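Long-range contact in DNA repair protein RecN (Deinococcus radiodurans, PDB 4ABY), which probably hydrolyses ATP through its SMC-like head domain, the part crystallised here, and may take part in recombinational repair of DNA double-strand breaks: residues Ala88-Val102 with Ser116-Ala128. Numbering follows the deposited sequence.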
loop_
_atom_site.group_PDB
_atom_site.type_symbol
_atom_site.label_atom_id
_atom_site.label_comp_id
_atom_site.label_asym_id
_atom_site.label_seq_id
_atom_site.Cartn_x
_atom_site.Cartn_y
_atom_site.Cartn_z
ATOM N N ALA A 88 15.324 6.550 8.559
ATOM C CA ALA A 88 15.514 6.815 9.978
ATOM C C ALA A 88 15.316 8.299 10.242
ATOM O O ALA A 88 16.275 9.029 10.507
ATOM C CB ALA A 88 16.888 6.373 10.427
ATOM N N ASN A 89 14.064 8.738 10.160
ATOM C CA ASN A 89 13.730 10.144 10.312
ATOM C C ASN A 89 13.758 10.578 11.771
ATOM O O ASN A 89 12.841 10.281 12.533
ATOM C CB ASN A 89 12.355 10.420 9.712
ATOM C CG ASN A 89 12.050 11.891 9.616
ATOM O OD1 ASN A 89 12.866 12.730 9.994
ATOM N ND2 ASN A 89 10.873 12.218 9.100
ATOM N N HIS A 90 14.811 11.292 12.154
ATOM C CA HIS A 90 14.968 11.733 13.534
ATOM C C HIS A 90 14.017 12.857 13.917
ATOM O O HIS A 90 13.888 13.194 15.093
ATOM C CB HIS A 90 16.416 12.136 13.804
ATOM C CG HIS A 90 17.311 10.971 14.097
ATOM N ND1 HIS A 90 17.451 9.909 13.233
ATOM C CD2 HIS A 90 18.102 10.701 15.161
ATOM C CE1 HIS A 90 18.291 9.030 13.752
ATOM N NE2 HIS A 90 18.700 9.488 14.919
ATOM N N ASP A 91 13.351 13.431 12.922
ATOM C CA ASP A 91 12.347 14.457 13.174
ATOM C C ASP A 91 11.170 13.842 13.927
ATOM O O ASP A 91 10.425 14.533 14.622
ATOM C CB ASP A 91 11.858 15.071 11.857
ATOM C CG ASP A 91 12.991 15.633 11.009
ATOM O OD1 ASP A 91 14.152 15.625 11.476
ATOM O OD2 ASP A 91 12.715 16.083 9.870
ATOM N N LEU A 92 11.014 12.533 13.779
ATOM C CA LEU A 92 9.921 11.809 14.410
ATOM C C LEU A 92 10.072 11.679 15.925
ATOM O O LEU A 92 9.085 11.444 16.623
ATOM C CB LEU A 92 9.781 10.423 13.784
ATOM C CG LEU A 92 8.842 10.305 12.589
ATOM C CD1 LEU A 92 8.817 11.598 11.808
ATOM C CD2 LEU A 92 9.258 9.134 11.717
ATOM N N ILE A 93 11.296 11.823 16.430
ATOM C CA ILE A 93 11.537 11.723 17.868
ATOM C C ILE A 93 10.905 12.911 18.598
ATOM O O ILE A 93 11.094 14.060 18.200
ATOM C CB ILE A 93 13.042 11.654 18.206
ATOM C CG1 ILE A 93 13.753 10.632 17.316
ATOM C CG2 ILE A 93 13.245 11.308 19.670
ATOM C CD1 ILE A 93 15.228 10.493 17.610
ATOM N N ARG A 94 10.155 12.625 19.658
ATOM C CA ARG A 94 9.454 13.660 20.409
ATOM C C ARG A 94 10.358 14.849 20.722
ATOM O O ARG A 94 11.564 14.692 20.886
ATOM C CB ARG A 94 8.866 13.084 21.699
ATOM C CG ARG A 94 7.958 14.047 22.432
ATOM C CD ARG A 94 7.272 13.385 23.601
ATOM N NE ARG A 94 6.538 14.352 24.409
ATOM C CZ ARG A 94 5.401 14.923 24.033
ATOM N NH1 ARG A 94 4.873 14.631 22.854
ATOM N NH2 ARG A 94 4.797 15.789 24.828
ATOM N N SER A 95 9.761 16.035 20.803
ATOM C CA SER A 95 10.504 17.287 20.935
ATOM C C SER A 95 11.620 17.256 21.976
ATOM O O SER A 95 12.789 17.464 21.641
ATOM C CB SER A 95 9.556 18.444 21.231
ATOM O OG SER A 95 10.282 19.646 21.417
ATOM N N GLY A 96 11.271 17.010 23.234
ATOM C CA GLY A 96 12.267 17.027 24.292
ATOM C C GLY A 96 12.694 15.655 24.779
ATOM O O GLY A 96 12.941 15.463 25.970
ATOM N N GLU A 97 12.783 14.694 23.866
ATOM C CA GLU A 97 13.131 13.331 24.251
ATOM C C GLU A 97 14.400 12.842 23.562
ATOM O O GLU A 97 14.818 13.389 22.542
ATOM C CB GLU A 97 11.968 12.370 23.988
ATOM C CG GLU A 97 10.699 12.687 24.775
ATOM C CD GLU A 97 10.843 12.450 26.271
ATOM O OE1 GLU A 97 11.600 11.535 26.665
ATOM O OE2 GLU A 97 10.186 13.175 27.050
ATOM N N LYS A 98 15.010 11.809 24.135
ATOM C CA LYS A 98 16.306 11.327 23.676
ATOM C C LYS A 98 16.162 10.215 22.647
ATOM O O LYS A 98 17.027 10.046 21.790
ATOM C CB LYS A 98 17.150 10.845 24.861
ATOM C CG LYS A 98 16.389 9.952 25.842
ATOM C CD LYS A 98 17.306 9.340 26.902
ATOM C CE LYS A 98 16.501 8.685 28.018
ATOM N NZ LYS A 98 15.701 9.684 28.783
ATOM N N GLU A 99 15.075 9.456 22.732
ATOM C CA GLU A 99 14.872 8.358 21.797
ATOM C C GLU A 99 13.437 7.855 21.754
ATOM O O GLU A 99 12.717 7.914 22.747
ATOM C CB GLU A 99 15.810 7.204 22.128
ATOM C CG GLU A 99 15.423 6.422 23.359
ATOM C CD GLU A 99 16.395 5.299 23.631
ATOM O OE1 GLU A 99 17.602 5.490 23.368
ATOM O OE2 GLU A 99 15.958 4.225 24.100
ATOM N N LEU A 100 13.036 7.356 20.590
ATOM C CA LEU A 100 11.697 6.821 20.406
ATOM C C LEU A 100 11.737 5.324 20.143
ATOM O O LEU A 100 12.771 4.779 19.766
ATOM C CB LEU A 100 10.966 7.545 19.268
ATOM C CG LEU A 100 11.394 7.363 17.809
ATOM C CD1 LEU A 100 11.044 5.986 17.278
ATOM C CD2 LEU A 100 10.716 8.422 16.965
ATOM N N LEU A 101 10.598 4.670 20.336
ATOM C CA LEU A 101 10.496 3.235 20.142
ATOM C C LEU A 101 9.149 2.892 19.537
ATOM O O LEU A 101 8.125 3.416 19.961
ATOM C CB LEU A 101 10.648 2.513 21.480
ATOM C CG LEU A 101 10.341 1.017 21.467
ATOM C CD1 LEU A 101 11.561 0.232 21.030
ATOM C CD2 LEU A 101 9.881 0.577 22.836
ATOM N N VAL A 102 9.150 2.007 18.549
ATOM C CA VAL A 102 7.909 1.557 17.935
ATOM C C VAL A 102 7.843 0.040 17.909
ATOM O O VAL A 102 8.580 -0.602 17.172
ATOM C CB VAL A 102 7.778 2.071 16.500
ATOM C CG1 VAL A 102 6.461 1.615 15.900
ATOM C CG2 VAL A 102 7.890 3.587 16.468
ATOM N N SER A 116 6.631 -10.116 16.733
ATOM C CA SER A 116 6.768 -8.686 16.945
ATOM C C SER A 116 7.892 -8.116 16.083
ATOM O O SER A 116 8.779 -8.840 15.633
ATOM C CB SER A 116 7.017 -8.381 18.429
ATOM O OG SER A 116 8.235 -8.950 18.889
ATOM N N ALA A 117 7.829 -6.814 15.841
ATOM C CA ALA A 117 8.901 -6.093 15.176
ATOM C C ALA A 117 9.022 -4.751 15.875
ATOM O O ALA A 117 8.035 -4.223 16.383
ATOM C CB ALA A 117 8.585 -5.902 13.704
ATOM N N SER A 118 10.227 -4.202 15.924
ATOM C CA SER A 118 10.404 -2.907 16.558
ATOM C C SER A 118 11.452 -2.061 15.854
ATOM O O SER A 118 12.335 -2.578 15.168
ATOM C CB SER A 118 10.761 -3.067 18.036
ATOM O OG SER A 118 12.158 -3.202 18.211
ATOM N N ARG A 119 11.333 -0.751 16.034
ATOM C CA ARG A 119 12.276 0.200 15.481
ATOM C C ARG A 119 12.541 1.260 16.539
ATOM O O ARG A 119 11.612 1.899 17.022
ATOM C CB ARG A 119 11.693 0.833 14.218
ATOM C CG ARG A 119 12.624 1.786 13.490
ATOM C CD ARG A 119 13.828 1.070 12.911
ATOM N NE ARG A 119 14.531 1.916 11.953
ATOM C CZ ARG A 119 14.212 1.997 10.666
ATOM N NH1 ARG A 119 13.207 1.278 10.184
ATOM N NH2 ARG A 119 14.898 2.792 9.856
ATOM N N ARG A 120 13.806 1.422 16.918
ATOM C CA ARG A 120 14.198 2.419 17.911
ATOM C C ARG A 120 15.102 3.457 17.275
ATOM O O ARG A 120 16.106 3.117 16.660
ATOM C CB ARG A 120 14.936 1.761 19.079
ATOM C CG ARG A 120 15.407 2.742 20.141
ATOM C CD ARG A 120 16.201 2.048 21.241
ATOM N NE ARG A 120 17.541 1.670 20.795
ATOM C CZ ARG A 120 18.601 2.477 20.839
ATOM N NH1 ARG A 120 18.479 3.711 21.314
ATOM N NH2 ARG A 120 19.783 2.054 20.409
ATOM N N LEU A 121 14.744 4.727 17.416
ATOM C CA LEU A 121 15.594 5.799 16.926
ATOM C C LEU A 121 16.188 6.560 18.094
ATOM O O LEU A 121 15.486 6.917 19.034
ATOM C CB LEU A 121 14.810 6.745 16.027
ATOM C CG LEU A 121 14.416 6.175 14.670
ATOM C CD1 LEU A 121 13.763 7.259 13.839
ATOM C CD2 LEU A 121 15.633 5.612 13.961
ATOM N N SER A 122 17.490 6.801 18.034
ATOM C CA SER A 122 18.175 7.478 19.119
ATOM C C SER A 122 18.647 8.848 18.672
ATOM O O SER A 122 19.182 9.003 17.577
ATOM C CB SER A 122 19.358 6.643 19.599
ATOM O OG SER A 122 20.075 7.321 20.610
ATOM N N SER A 123 18.438 9.844 19.525
ATOM C CA SER A 123 18.859 11.208 19.231
ATOM C C SER A 123 20.376 11.284 19.126
ATOM O O SER A 123 20.925 12.251 18.597
ATOM C CB SER A 123 18.359 12.167 20.312
ATOM O OG SER A 123 18.824 13.484 20.080
ATOM N N ALA A 124 21.042 10.237 19.555
ATOM C CA ALA A 124 22.474 10.143 19.427
ATOM C C ALA A 124 22.842 10.112 17.961
ATOM O O ALA A 124 23.849 10.668 17.560
ATOM C CB ALA A 124 22.979 8.920 20.103
ATOM N N GLY A 125 22.021 9.444 17.163
ATOM C CA GLY A 125 22.268 9.251 15.745
ATOM C C GLY A 125 22.154 7.802 15.307
ATOM O O GLY A 125 22.192 7.507 14.130
ATOM N N ARG A 126 22.000 6.896 16.260
ATOM C CA ARG A 126 21.862 5.476 15.962
ATOM C C ARG A 126 20.437 4.927 16.058
ATOM O O ARG A 126 19.480 5.563 15.629
ATOM C CB ARG A 126 22.837 4.631 16.781
ATOM C CG ARG A 126 23.614 3.619 15.923
ATOM C CD ARG A 126 24.939 3.222 16.554
ATOM N NE ARG A 126 26.067 3.219 15.614
ATOM C CZ ARG A 126 27.297 3.653 15.896
ATOM N NH1 ARG A 126 27.589 4.146 17.088
ATOM N NH2 ARG A 126 28.244 3.601 14.982
ATOM N N GLY A 127 20.311 3.718 16.583
ATOM C CA GLY A 127 19.023 3.088 16.687
ATOM C C GLY A 127 19.213 1.614 16.581
ATOM O O GLY A 127 20.308 1.158 16.652
ATOM N N ALA A 128 18.131 0.882 16.430
ATOM C CA ALA A 128 18.143 -0.569 16.255
ATOM C C ALA A 128 16.812 -1.128 15.769
ATOM O O ALA A 128 15.748 -0.622 16.111
ATOM C CB ALA A 128 18.547 -1.253 17.544
#
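L100 and L121 exchange both backbone N-H...O bonds, as do V102 and R119, in an antiparallel pairing of strands 99-102 and 116-122 at 170°; beyond it, S123 N reaches K98 O at 2.7 Å. On one face, E99 and R120 form a salt bridge, OE1 to NH1 at 2.9 Å, with carboxylate and guanidinium planes 40° apart and a poorly aligned N-H. The R120 side chain runs out extended through CG and CD, then bends at chi3 (74°), which brings NH1 back to the carboxylate. The strands form a beta hairpin within the six-stranded antiparallel sheet of the ATPase head, with helix 69-83, whose first turns carry part of the predicted ATP-binding residues, against the L100 and V102 side. On that face L121 lies alongside L100, CB to CG 3.9 Å, while its CD2 meets A88 CB at 3.8 Å and I93 CD1 approaches its CB. R119, on the same face, turns its NH2 to G86 O. H90 sets its ring edge against S122 O and S123 CA at the start of the 122-125 turn: NE2 gives a weak bond to S122 O (2.7 Å), and ND1 binds A88 O in the ring plane. A leucine in place of H90 would probably cost A88 O its ND1 donor and S122 O its weaker one beside G125 N, letting the 88-90 backbone shift against the turn.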